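Local coordinates for protein thiol peroxidase (Mycobacterium tuberculosis, PDB 1XVQ) that probably reduces hydrogen peroxide and organic hydroperoxides with electrons from thioredoxin, so protecting the bacterium against oxidative stress, at residues 18-24 with 139-144; 47-53 with 128-134; 67-71 with 156-160. All blocks are in the same frame, centred on the assembly; numbering follows the deposited sequence.

Interaction 1 (18-24 with 139-144); sequences PAVGSPA and GNVAYT
V141, the one fully buried residue of this contact, reaches from the edge strand 141-146 into the loop 18-24. Its CB sits 3.4 Å from A19 O. From there the two methyls part: CG1, anti to the backbone N (chi1 172°), turns to the carbonyl oxygens of P18 and A19, while CG2, beside that N, lies 3.7 Å from A24 CA and also touches A24 CB. The P18 ring meets the same methyl, its CG 3.8 Å from V141 CG2, with the two side chains at about a right angle. V20 CG2 lies against Y143 CA, and V20 CG1 near A142 O.

Around this valine the backbones pair through three nearly straight bonds: G21 N to V141 O, V141 N to S22 O at 2.7 Å, and A24 N to G139 O. P23 and N140 form a single bridge, and N140 lays its amide beside the proline ring, OD1 3.7 Å from P23 CG. A type II turn from A19 to S22 shapes the loop, and in it S22 N and S22 OG reach A19 O from the same face. One water joins P18 O to T144 OG1, and a second links G21 O to N140 OD1.

Beyond the pairing, A142 and Y143 form a classic beta bulge opposite V134. With the direct hydrogen bonds between the segments confined to the backbone and the side chains adding apolar contact and water bridges, the loop is held to the outer edge of the thioredoxin-fold sheet mainly by main-chain pairing.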
ATOM      1  N   PRO A  18     -10.447   4.684   0.731  1.00 12.69           N
ATOM      2  CA  PRO A  18     -10.975   5.826   1.491  1.00 12.84           C
ATOM      3  C   PRO A  18     -11.080   7.063   0.619  1.00 13.16           C
ATOM      4  O   PRO A  18     -10.234   7.292  -0.246  1.00 14.24           O
ATOM      5  CB  PRO A  18      -9.964   5.996   2.627  1.00 13.86           C
ATOM      6  CG  PRO A  18      -8.686   5.473   2.017  1.00 13.75           C
ATOM      7  CD  PRO A  18      -9.129   4.262   1.218  1.00 13.62           C
ATOM      8  N   ALA A  19     -12.127   7.852   0.840  1.00 13.05           N
ATOM      9  CA  ALA A  19     -12.337   9.050   0.032  1.00 15.53           C
ATOM     10  C   ALA A  19     -11.255  10.115   0.176  1.00 16.65           C
ATOM     11  O   ALA A  19     -10.762  10.384   1.279  1.00 15.24           O
ATOM     12  CB  ALA A  19     -13.711   9.669   0.350  1.00 17.65           C
ATOM     13  N   VAL A  20     -10.887  10.701  -0.955  1.00 16.69           N
ATOM     14  CA  VAL A  20      -9.904  11.772  -0.998  1.00 16.08           C
ATOM     15  C   VAL A  20     -10.509  12.974  -0.283  1.00 14.56           C
ATOM     16  O   VAL A  20     -11.664  13.310  -0.524  1.00 19.71           O
ATOM     17  CB  VAL A  20      -9.567  12.144  -2.457  1.00 17.21           C
ATOM     18  CG1 VAL A  20      -8.828  13.497  -2.504  1.00 19.13           C
ATOM     19  CG2 VAL A  20      -8.695  11.041  -3.062  1.00 16.29           C
ATOM     20  N   GLY A  21      -9.744  13.571   0.623  1.00 15.25           N
ATOM     21  CA  GLY A  21     -10.216  14.727   1.377  1.00 17.22           C
ATOM     22  C   GLY A  21     -10.685  14.407   2.789  1.00 18.95           C
ATOM     23  O   GLY A  21     -10.828  15.308   3.630  1.00 24.24           O
ATOM     24  N   SER A  22     -10.913  13.131   3.067  1.00 17.81           N
ATOM     25  CA  SER A  22     -11.368  12.687   4.391  1.00 18.53           C
ATOM     26  C   SER A  22     -10.208  12.125   5.195  1.00 16.95           C
ATOM     27  O   SER A  22      -9.173  11.735   4.630  1.00 15.09           O
ATOM     28  CB  SER A  22     -12.443  11.600   4.242  1.00 21.23           C
ATOM     29  OG  SER A  22     -11.892  10.404   3.708  1.00 31.97           O
ATOM     30  N   PRO A  23     -10.356  12.071   6.534  1.00 15.39           N
ATOM     31  CA  PRO A  23      -9.298  11.544   7.405  1.00 14.46           C
ATOM     32  C   PRO A  23      -8.970  10.100   7.028  1.00 13.17           C
ATOM     33  O   PRO A  23      -9.859   9.266   6.808  1.00 14.85           O
ATOM     34  CB  PRO A  23      -9.912  11.629   8.806  1.00 15.74           C
ATOM     35  CG  PRO A  23     -10.926  12.749   8.688  1.00 17.66           C
ATOM     36  CD  PRO A  23     -11.529  12.498   7.326  1.00 19.47           C
ATOM     37  N   ALA A  24      -7.683   9.802   6.963  1.00 14.05           N
ATOM     38  CA  ALA A  24      -7.290   8.460   6.608  1.00 15.24           C
ATOM     39  C   ALA A  24      -7.684   7.515   7.738  1.00 15.13           C
ATOM     40  O   ALA A  24      -7.528   7.823   8.929  1.00 13.06           O
ATOM     41  CB  ALA A  24      -5.795   8.396   6.368  1.00 14.84           C
ATOM     42  N   GLY A 139      -3.191  14.611   7.753  1.00 19.38           N
ATOM     43  CA  GLY A 139      -3.950  13.437   8.124  1.00 15.33           C
ATOM     44  C   GLY A 139      -5.055  13.000   7.182  1.00 16.78           C
ATOM     45  O   GLY A 139      -5.646  11.926   7.378  1.00 15.61           O
ATOM     46  N   ASN A 140      -5.360  13.806   6.171  1.00 14.05           N
ATOM     47  CA  ASN A 140      -6.426  13.448   5.230  1.00 12.67           C
ATOM     48  C   ASN A 140      -5.888  12.694   4.037  1.00 11.61           C
ATOM     49  O   ASN A 140      -4.733  12.849   3.683  1.00 13.19           O
ATOM     50  CB  ASN A 140      -7.152  14.691   4.723  1.00 15.32           C
ATOM     51  CG  ASN A 140      -7.897  15.400   5.820  1.00 23.61           C
ATOM     52  OD1 ASN A 140      -8.498  14.763   6.681  1.00 22.42           O
ATOM     53  ND2 ASN A 140      -7.866  16.725   5.797  1.00 28.95           N
ATOM     54  N   VAL A 141      -6.734  11.859   3.439  1.00 12.00           N
ATOM     55  CA  VAL A 141      -6.326  11.118   2.261  1.00 12.12           C
ATOM     56  C   VAL A 141      -6.142  12.146   1.153  1.00 12.34           C
ATOM     57  O   VAL A 141      -7.028  12.934   0.892  1.00 12.70           O
ATOM     58  CB  VAL A 141      -7.413  10.096   1.874  1.00 11.99           C
ATOM     59  CG1 VAL A 141      -7.082   9.443   0.534  1.00  7.56           C
ATOM     60  CG2 VAL A 141      -7.480   8.987   2.962  1.00 11.79           C
ATOM     61  N   ALA A 142      -4.974  12.156   0.524  1.00 11.64           N
ATOM     62  CA  ALA A 142      -4.720  13.124  -0.545  1.00 13.12           C
ATOM     63  C   ALA A 142      -4.871  12.550  -1.953  1.00 15.23           C
ATOM     64  O   ALA A 142      -5.087  13.298  -2.932  1.00 14.63           O
ATOM     65  CB  ALA A 142      -3.311  13.685  -0.393  1.00 11.45           C
ATOM     66  N   TYR A 143      -4.744  11.232  -2.069  1.00 13.83           N
ATOM     67  CA  TYR A 143      -4.807  10.595  -3.382  1.00 12.50           C
ATOM     68  C   TYR A 143      -4.924   9.090  -3.247  1.00 11.13           C
ATOM     69  O   TYR A 143      -4.329   8.506  -2.350  1.00 10.69           O
ATOM     70  CB  TYR A 143      -3.522  10.912  -4.163  1.00 13.59           C
ATOM     71  CG  TYR A 143      -3.326  10.105  -5.442  1.00 12.89           C
ATOM     72  CD1 TYR A 143      -2.721   8.849  -5.418  1.00 13.34           C
ATOM     73  CD2 TYR A 143      -3.751  10.614  -6.674  1.00 18.74           C
ATOM     74  CE1 TYR A 143      -2.537   8.120  -6.589  1.00 20.02           C
ATOM     75  CE2 TYR A 143      -3.576   9.899  -7.847  1.00 17.16           C
ATOM     76  CZ  TYR A 143      -2.972   8.658  -7.797  1.00 17.61           C
ATOM     77  OH  TYR A 143      -2.810   7.949  -8.964  1.00 18.57           O
ATOM     78  N   THR A 144      -5.696   8.467  -4.143  1.00 11.24           N
ATOM     79  CA  THR A 144      -5.795   7.026  -4.138  1.00 10.03           C
ATOM     80  C   THR A 144      -5.825   6.479  -5.560  1.00 10.22           C
ATOM     81  O   THR A 144      -6.214   7.165  -6.502  1.00 10.85           O
ATOM     82  CB  THR A 144      -7.088   6.488  -3.452  1.00 10.42           C
ATOM     83  OG1 THR A 144      -8.248   6.869  -4.220  1.00 14.35           O
ATOM     84  CG2 THR A 144      -7.215   7.006  -2.058  1.00  9.94           C
TER
HETATM   85  O   HOH W   1     -10.556   7.176  -3.020  1.00 18.96           O
HETATM   86  O   HOH W   2     -11.460  16.047   6.096  1.00 37.01           O

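Interaction 2 (47-53 with 128-134); sequences VLLNIFP and LARAIVV
I51 O is gripped by two donors from 128-134. R130 NH1 lies 2.9 Å from I51 O, above the carbonyl plane, the bond bent to 146°, and A131 N reaches I51 O from the opposite face at 3.1 Å. The arginine gets there by a bend: CG stands anti to the backbone N, and a turn at chi2 of 73° brings the guanidinium back over the end of strand 47-51. There it lies flat on the F52 ring, centres 3.8 Å apart and planes 19° from parallel, a cation-pi stack with F52 CE1 beneath the guanidinium. The N50 amide stands near the guanidinium's edge, and NH2 has a further partner in Y156 OH. Stack and bonds together restrict the rotation of the guanidinium.

Strands 47-51 and 131-135 are the antiparallel central pair of the thioredoxin-fold sheet. L49 with V133 and I51 with A131 are hydrogen-bonded pairs; L48 with V134 and N50 with I132 are non-hydrogen-bonded. Strand 47-51 runs toward the probable peroxidatic site: the F52 side chain is about 9 Å from that of C60, the predicted sulfenic acid-forming cysteine.

On the face of L49 and I51, L49 CD1 packs on V133 CB, and I51 CD1 lies near A131 CB and V133 CG2. I51 CG2 presses on L128 CB at 3.5 Å, the side chains at about a right angle. On the other face L48 CD1 rests 3.7 Å from I132 CG2, under helices 62-73 and 156-165. Past the strands, P53 lays its ring against L128 O, with CG at 3.2 Å, and one water donates to F52 O and P53 O while accepting from L128 N.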
ATOM      1  N   VAL A  47       2.433  10.419   4.279  1.00 13.50           N
ATOM      2  CA  VAL A  47       2.690   8.996   4.222  1.00 12.01           C
ATOM      3  C   VAL A  47       2.253   8.414   2.897  1.00 13.54           C
ATOM      4  O   VAL A  47       1.159   8.705   2.408  1.00 14.56           O
ATOM      5  CB  VAL A  47       1.912   8.241   5.337  1.00  9.37           C
ATOM      6  CG1 VAL A  47       2.187   6.740   5.267  1.00 11.36           C
ATOM      7  CG2 VAL A  47       2.337   8.762   6.704  1.00 15.76           C
ATOM      8  N   LEU A  48       3.128   7.603   2.324  1.00 11.50           N
ATOM      9  CA  LEU A  48       2.815   6.908   1.078  1.00 12.35           C
ATOM     10  C   LEU A  48       2.603   5.438   1.442  1.00 10.44           C
ATOM     11  O   LEU A  48       3.529   4.788   1.926  1.00 11.43           O
ATOM     12  CB  LEU A  48       3.981   7.001   0.068  1.00 14.05           C
ATOM     13  CG  LEU A  48       3.908   5.932  -1.056  1.00 17.96           C
ATOM     14  CD1 LEU A  48       2.648   6.182  -1.849  1.00 19.54           C
ATOM     15  CD2 LEU A  48       5.158   5.972  -1.971  1.00 22.58           C
ATOM     16  N   LEU A  49       1.375   4.930   1.263  1.00 10.31           N
ATOM     17  CA  LEU A  49       1.103   3.514   1.489  1.00  8.74           C
ATOM     18  C   LEU A  49       1.211   2.890   0.099  1.00  8.21           C
ATOM     19  O   LEU A  49       0.357   3.127  -0.771  1.00  9.09           O
ATOM     20  CB  LEU A  49      -0.316   3.292   2.028  1.00  9.23           C
ATOM     21  CG  LEU A  49      -0.630   4.035   3.323  1.00 12.06           C
ATOM     22  CD1 LEU A  49      -2.133   3.860   3.642  1.00 11.57           C
ATOM     23  CD2 LEU A  49       0.257   3.482   4.445  1.00 10.36           C
ATOM     24  N   ASN A  50       2.262   2.096  -0.095  1.00 10.08           N
ATOM     25  CA  ASN A  50       2.550   1.459  -1.384  1.00 10.33           C
ATOM     26  C   ASN A  50       2.142   0.035  -1.080  1.00  9.18           C
ATOM     27  O   ASN A  50       2.827  -0.697  -0.393  1.00 10.92           O
ATOM     28  CB  ASN A  50       4.053   1.582  -1.650  1.00 10.86           C
ATOM     29  CG  ASN A  50       4.407   1.567  -3.109  1.00 15.01           C
ATOM     30  OD1 ASN A  50       5.585   1.728  -3.456  1.00 18.75           O
ATOM     31  ND2 ASN A  50       3.426   1.385  -3.978  1.00 10.56           N
ATOM     32  N   ILE A  51       0.991  -0.329  -1.606  1.00  8.54           N
ATOM     33  CA  ILE A  51       0.368  -1.611  -1.297  1.00  7.30           C
ATOM     34  C   ILE A  51       0.538  -2.671  -2.355  1.00  8.23           C
ATOM     35  O   ILE A  51       0.253  -2.423  -3.541  1.00  9.95           O
ATOM     36  CB  ILE A  51      -1.111  -1.366  -1.062  1.00  6.81           C
ATOM     37  CG1 ILE A  51      -1.267  -0.248  -0.018  1.00  7.71           C
ATOM     38  CG2 ILE A  51      -1.813  -2.687  -0.570  1.00  7.09           C
ATOM     39  CD1 ILE A  51      -2.684   0.388  -0.015  1.00  9.10           C
ATOM     40  N   PHE A  52       0.958  -3.861  -1.926  1.00  9.88           N
ATOM     41  CA  PHE A  52       1.218  -4.967  -2.859  1.00 11.77           C
ATOM     42  C   PHE A  52       0.641  -6.336  -2.488  1.00 10.63           C
ATOM     43  O   PHE A  52       0.483  -6.669  -1.313  1.00 10.74           O
ATOM     44  CB  PHE A  52       2.716  -5.234  -2.975  1.00 12.60           C
ATOM     45  CG  PHE A  52       3.542  -4.038  -3.353  1.00 13.83           C
ATOM     46  CD1 PHE A  52       4.049  -3.917  -4.640  1.00 15.24           C
ATOM     47  CD2 PHE A  52       3.848  -3.058  -2.408  1.00 16.22           C
ATOM     48  CE1 PHE A  52       4.864  -2.827  -4.994  1.00 16.38           C
ATOM     49  CE2 PHE A  52       4.659  -1.968  -2.746  1.00 20.75           C
ATOM     50  CZ  PHE A  52       5.169  -1.855  -4.050  1.00 14.84           C
ATOM     51  N   PRO A  53       0.352  -7.155  -3.503  1.00  9.46           N
ATOM     52  CA  PRO A  53      -0.169  -8.497  -3.219  1.00 12.71           C
ATOM     53  C   PRO A  53       0.960  -9.225  -2.490  1.00 12.99           C
ATOM     54  O   PRO A  53       0.724 -10.018  -1.581  1.00 12.87           O
ATOM     55  CB  PRO A  53      -0.441  -9.069  -4.601  1.00 13.74           C
ATOM     56  CG  PRO A  53      -0.871  -7.838  -5.391  1.00 12.85           C
ATOM     57  CD  PRO A  53       0.054  -6.742  -4.901  1.00 12.28           C
ATOM     58  N   LEU A 128      -3.523  -8.261  -0.556  1.00  7.28           N
ATOM     59  CA  LEU A 128      -3.926  -6.892  -0.845  1.00  9.14           C
ATOM     60  C   LEU A 128      -3.677  -6.578  -2.308  1.00  8.02           C
ATOM     61  O   LEU A 128      -2.643  -6.950  -2.844  1.00 12.65           O
ATOM     62  CB  LEU A 128      -3.087  -5.915  -0.024  1.00  8.32           C
ATOM     63  CG  LEU A 128      -3.064  -6.268   1.456  1.00  6.78           C
ATOM     64  CD1 LEU A 128      -2.370  -5.082   2.176  1.00  8.63           C
ATOM     65  CD2 LEU A 128      -4.517  -6.460   2.023  1.00  9.56           C
ATOM     66  N   ALA A 129      -4.615  -5.881  -2.940  1.00  9.24           N
ATOM     67  CA  ALA A 129      -4.432  -5.524  -4.357  1.00 10.59           C
ATOM     68  C   ALA A 129      -3.386  -4.423  -4.535  1.00 13.43           C
ATOM     69  O   ALA A 129      -3.152  -3.609  -3.614  1.00 11.94           O
ATOM     70  CB  ALA A 129      -5.746  -5.055  -4.951  1.00 10.29           C
ATOM     71  N   ARG A 130      -2.759  -4.387  -5.714  1.00  9.60           N
ATOM     72  CA  ARG A 130      -1.776  -3.327  -5.996  1.00  9.32           C
ATOM     73  C   ARG A 130      -2.524  -1.975  -5.914  1.00  9.96           C
ATOM     74  O   ARG A 130      -3.522  -1.741  -6.605  1.00 10.77           O
ATOM     75  CB  ARG A 130      -1.192  -3.479  -7.390  1.00  8.78           C
ATOM     76  CG  ARG A 130      -0.038  -2.484  -7.638  1.00 14.34           C
ATOM     77  CD  ARG A 130       1.232  -2.867  -6.872  1.00 15.13           C
ATOM     78  NE  ARG A 130       2.314  -1.892  -7.083  1.00 14.88           N
ATOM     79  CZ  ARG A 130       2.570  -0.855  -6.285  1.00 17.87           C
ATOM     80  NH1 ARG A 130       1.835  -0.622  -5.186  1.00 12.83           N
ATOM     81  NH2 ARG A 130       3.565  -0.025  -6.588  1.00 18.59           N
ATOM     82  N   ALA A 131      -2.036  -1.080  -5.067  1.00  9.97           N
ATOM     83  CA  ALA A 131      -2.725   0.185  -4.874  1.00 10.36           C
ATOM     84  C   ALA A 131      -1.791   1.183  -4.227  1.00  7.79           C
ATOM     85  O   ALA A 131      -0.770   0.817  -3.652  1.00  8.92           O
ATOM     86  CB  ALA A 131      -3.920  -0.039  -3.957  1.00  7.70           C
ATOM     87  N   ILE A 132      -2.171   2.444  -4.334  1.00 10.09           N
ATOM     88  CA  ILE A 132      -1.405   3.519  -3.735  1.00 10.22           C
ATOM     89  C   ILE A 132      -2.349   4.438  -2.990  1.00  9.71           C
ATOM     90  O   ILE A 132      -3.390   4.838  -3.509  1.00 10.35           O
ATOM     91  CB  ILE A 132      -0.617   4.337  -4.809  1.00 12.00           C
ATOM     92  CG1 ILE A 132       0.617   3.521  -5.269  1.00 14.00           C
ATOM     93  CG2 ILE A 132      -0.162   5.668  -4.231  1.00 13.17           C
ATOM     94  CD1 ILE A 132       1.420   4.152  -6.432  1.00 26.00           C
ATOM     95  N   VAL A 133      -2.004   4.746  -1.743  1.00 10.64           N
ATOM     96  CA  VAL A 133      -2.797   5.701  -0.989  1.00  8.48           C
ATOM     97  C   VAL A 133      -1.815   6.696  -0.409  1.00  8.57           C
ATOM     98  O   VAL A 133      -0.850   6.305   0.219  1.00 11.45           O
ATOM     99  CB  VAL A 133      -3.587   5.036   0.168  1.00 11.49           C
ATOM    100  CG1 VAL A 133      -4.231   6.123   1.054  1.00 12.59           C
ATOM    101  CG2 VAL A 133      -4.651   4.119  -0.407  1.00 11.64           C
ATOM    102  N   VAL A 134      -2.070   7.981  -0.645  1.00 10.63           N
ATOM    103  CA  VAL A 134      -1.219   9.035  -0.098  1.00 10.13           C
ATOM    104  C   VAL A 134      -1.996   9.756   0.981  1.00 10.59           C
ATOM    105  O   VAL A 134      -3.150  10.165   0.779  1.00  9.80           O
ATOM    106  CB  VAL A 134      -0.779  10.063  -1.174  1.00 11.55           C
ATOM    107  CG1 VAL A 134       0.023  11.218  -0.507  1.00 14.60           C
ATOM    108  CG2 VAL A 134       0.080   9.359  -2.226  1.00 13.73           C
TER
HETATM  109  O   HOH W   3      -0.676  -8.531   0.137  1.00  8.66           O

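Interaction 3 (67-71 with 156-160); sequences FDERA and YEAAL
F67 and Y156 make the aromatic part of this contact between helices 62-73 and 156-165. Their rings meet obliquely, planes at 40° and centroids 4.4 Å apart, with Y156 CD1 over the centre of the F67 face and only 3.2 Å from F67 CG. F67 CB in turn sits over the Y156 ring, a CH-pi contact at 4.1 Å from the centroid, displaced toward the rim. F67 reaches across because its CG is anti to the backbone N (chi1 176°), which sends the ring out from its own helix toward 156-160.

The aliphatic contacts centre on L160 and A159, which lie obliquely to the F67 ring. A159 CB approaches F67 CZ at 3.9 Å, and L160 CD2 approaches F67 CE1 at 3.7 Å, the leucine and phenylalanine sliding past each other in opposite directions. L160 also meets R70 at about a right angle: CD1 touches R70 CD at 3.6 Å, so the methylene part of the extended arginine lies against the leucine at the exposed margin. A71 adds a looser touch, its CB 4.4 Å from L160 CD2.

The two helix segments run nearly parallel, at 12°, with axes 10.8 Å apart, a spacing bridged by the long side chains. Both helices lie on the same face of the central sheet, F67 and Y156 each reaching I132, as is usual for the thioredoxin fold. With no hydrogen bond between them, the segments rely on aromatic and aliphatic packing, so the fit of side chains, not directed polar bonds, sets how they meet.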
ATOM      1  N   PHE A  67      10.245   5.287  -7.730  1.00 32.68           N
ATOM      2  CA  PHE A  67       9.078   5.897  -7.113  1.00 28.75           C
ATOM      3  C   PHE A  67       9.263   6.044  -5.604  1.00 25.04           C
ATOM      4  O   PHE A  67       9.013   7.112  -5.050  1.00 24.32           O
ATOM      5  CB  PHE A  67       7.846   5.043  -7.369  1.00 27.37           C
ATOM      6  CG  PHE A  67       6.621   5.543  -6.678  1.00 21.27           C
ATOM      7  CD1 PHE A  67       6.097   6.802  -6.982  1.00 20.86           C
ATOM      8  CD2 PHE A  67       5.943   4.733  -5.774  1.00 21.79           C
ATOM      9  CE1 PHE A  67       4.917   7.239  -6.408  1.00 21.11           C
ATOM     10  CE2 PHE A  67       4.755   5.167  -5.193  1.00 22.60           C
ATOM     11  CZ  PHE A  67       4.241   6.407  -5.509  1.00 19.36           C
ATOM     12  N   ASP A  68       9.687   4.972  -4.938  1.00 23.88           N
ATOM     13  CA  ASP A  68       9.882   5.035  -3.490  1.00 24.17           C
ATOM     14  C   ASP A  68      10.927   6.089  -3.112  1.00 25.03           C
ATOM     15  O   ASP A  68      10.803   6.782  -2.103  1.00 22.04           O
ATOM     16  CB  ASP A  68      10.314   3.674  -2.938  1.00 24.68           C
ATOM     17  CG  ASP A  68       9.165   2.665  -2.892  1.00 24.16           C
ATOM     18  OD1 ASP A  68       7.996   3.099  -2.924  1.00 27.23           O
ATOM     19  OD2 ASP A  68       9.441   1.455  -2.811  1.00 30.32           O
ATOM     20  N   GLU A  69      11.964   6.210  -3.929  1.00 26.46           N
ATOM     21  CA  GLU A  69      13.004   7.181  -3.638  1.00 29.63           C
ATOM     22  C   GLU A  69      12.518   8.607  -3.837  1.00 28.69           C
ATOM     23  O   GLU A  69      12.805   9.476  -3.016  1.00 31.50           O
ATOM     24  CB  GLU A  69      14.254   6.870  -4.472  1.00 32.88           C
ATOM     25  CG  GLU A  69      14.965   5.619  -3.952  1.00 39.43           C
ATOM     26  CD  GLU A  69      16.265   5.295  -4.673  1.00 43.78           C
ATOM     27  OE1 GLU A  69      16.970   4.368  -4.207  1.00 48.56           O
ATOM     28  OE2 GLU A  69      16.577   5.949  -5.692  1.00 45.84           O
ATOM     29  N   ARG A  70      11.767   8.858  -4.904  1.00 29.07           N
ATOM     30  CA  ARG A  70      11.234  10.195  -5.129  1.00 26.95           C
ATOM     31  C   ARG A  70      10.256  10.546  -3.998  1.00 28.45           C
ATOM     32  O   ARG A  70      10.270  11.658  -3.464  1.00 24.99           O
ATOM     33  CB  ARG A  70      10.503  10.266  -6.475  1.00 29.10           C
ATOM     34  CG  ARG A  70      11.410  10.050  -7.686  1.00 36.24           C
ATOM     35  CD  ARG A  70      10.634  10.040  -8.989  1.00 41.69           C
ATOM     36  NE  ARG A  70      11.465   9.650 -10.131  1.00 45.20           N
ATOM     37  CZ  ARG A  70      12.535  10.326 -10.539  1.00 50.24           C
ATOM     38  NH1 ARG A  70      12.908  11.430  -9.898  1.00 49.29           N
ATOM     39  NH2 ARG A  70      13.236   9.900 -11.588  1.00 51.03           N
ATOM     40  N   ALA A  71       9.417   9.584  -3.625  1.00 22.45           N
ATOM     41  CA  ALA A  71       8.433   9.822  -2.577  1.00 23.31           C
ATOM     42  C   ALA A  71       9.119  10.195  -1.267  1.00 20.74           C
ATOM     43  O   ALA A  71       8.738  11.166  -0.601  1.00 23.45           O
ATOM     44  CB  ALA A  71       7.560   8.567  -2.401  1.00 21.28           C
ATOM     45  N   TYR A 156       2.395   6.458 -11.170  1.00 19.75           N
ATOM     46  CA  TYR A 156       3.333   7.060 -10.232  1.00 19.64           C
ATOM     47  C   TYR A 156       3.407   8.576 -10.318  1.00 20.61           C
ATOM     48  O   TYR A 156       3.618   9.256  -9.312  1.00 17.40           O
ATOM     49  CB  TYR A 156       4.731   6.473 -10.440  1.00 19.79           C
ATOM     50  CG  TYR A 156       4.817   4.992 -10.120  1.00 21.73           C
ATOM     51  CD1 TYR A 156       4.481   4.518  -8.851  1.00 22.64           C
ATOM     52  CD2 TYR A 156       5.234   4.069 -11.083  1.00 29.56           C
ATOM     53  CE1 TYR A 156       4.559   3.169  -8.545  1.00 24.60           C
ATOM     54  CE2 TYR A 156       5.316   2.703 -10.791  1.00 26.19           C
ATOM     55  CZ  TYR A 156       4.975   2.265  -9.517  1.00 28.26           C
ATOM     56  OH  TYR A 156       5.046   0.925  -9.214  1.00 29.60           O
ATOM     57  N   GLU A 157       3.249   9.100 -11.527  1.00 20.04           N
ATOM     58  CA  GLU A 157       3.332  10.542 -11.729  1.00 19.85           C
ATOM     59  C   GLU A 157       2.259  11.297 -10.959  1.00 18.69           C
ATOM     60  O   GLU A 157       2.551  12.308 -10.291  1.00 18.40           O
ATOM     61  CB  GLU A 157       3.230  10.861 -13.221  1.00 21.61           C
ATOM     62  CG  GLU A 157       3.446  12.314 -13.566  1.00 29.89           C
ATOM     63  CD  GLU A 157       3.430  12.563 -15.072  1.00 36.74           C
ATOM     64  OE1 GLU A 157       3.618  13.728 -15.479  1.00 39.33           O
ATOM     65  OE2 GLU A 157       3.240  11.593 -15.842  1.00 40.22           O
ATOM     66  N   ALA A 158       1.020  10.816 -11.052  1.00 17.44           N
ATOM     67  CA  ALA A 158      -0.099  11.464 -10.359  1.00 18.53           C
ATOM     68  C   ALA A 158       0.067  11.368  -8.847  1.00 15.08           C
ATOM     69  O   ALA A 158      -0.221  12.318  -8.134  1.00 17.61           O
ATOM     70  CB  ALA A 158      -1.409  10.830 -10.770  1.00 17.71           C
ATOM     71  N   ALA A 159       0.527  10.219  -8.360  1.00 16.95           N
ATOM     72  CA  ALA A 159       0.744  10.034  -6.909  1.00 14.58           C
ATOM     73  C   ALA A 159       1.805  11.015  -6.412  1.00 13.81           C
ATOM     74  O   ALA A 159       1.671  11.610  -5.342  1.00 15.32           O
ATOM     75  CB  ALA A 159       1.194   8.587  -6.600  1.00 13.11           C
ATOM     76  N   LEU A 160       2.862  11.200  -7.207  1.00 14.67           N
ATOM     77  CA  LEU A 160       3.927  12.129  -6.825  1.00 14.87           C
ATOM     78  C   LEU A 160       3.428  13.574  -6.797  1.00 17.10           C
ATOM     79  O   LEU A 160       3.833  14.350  -5.929  1.00 17.28           O
ATOM     80  CB  LEU A 160       5.130  11.963  -7.760  1.00 18.56           C
ATOM     81  CG  LEU A 160       5.928  10.655  -7.564  1.00 21.71           C
ATOM     82  CD1 LEU A 160       7.065  10.585  -8.575  1.00 21.05           C
ATOM     83  CD2 LEU A 160       6.517  10.595  -6.153  1.00 21.23           C
TER

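Overall arrangement
From the N terminus, the loop 18-24 comes first in the chain and pairs with the strand 141-146, so interaction 1 closes a loop of more than a hundred residues. Within it, strand 47-51 pairs with 131-135, and interaction 2 is therefore wholly enclosed by interaction 1. Helix 62-73 follows that strand and packs on helix 156-165, so interaction 3 crosses both of the others. Interactions 1 and 2 are joined through the neighbouring strands 131-135 and 141-146, by backbone bonds of V134 to A142 and Y143. L48 against F67 and A71 ties strand 47-51 to helix 62-73, while Y143 against A158 and A159 links interactions 1 and 3.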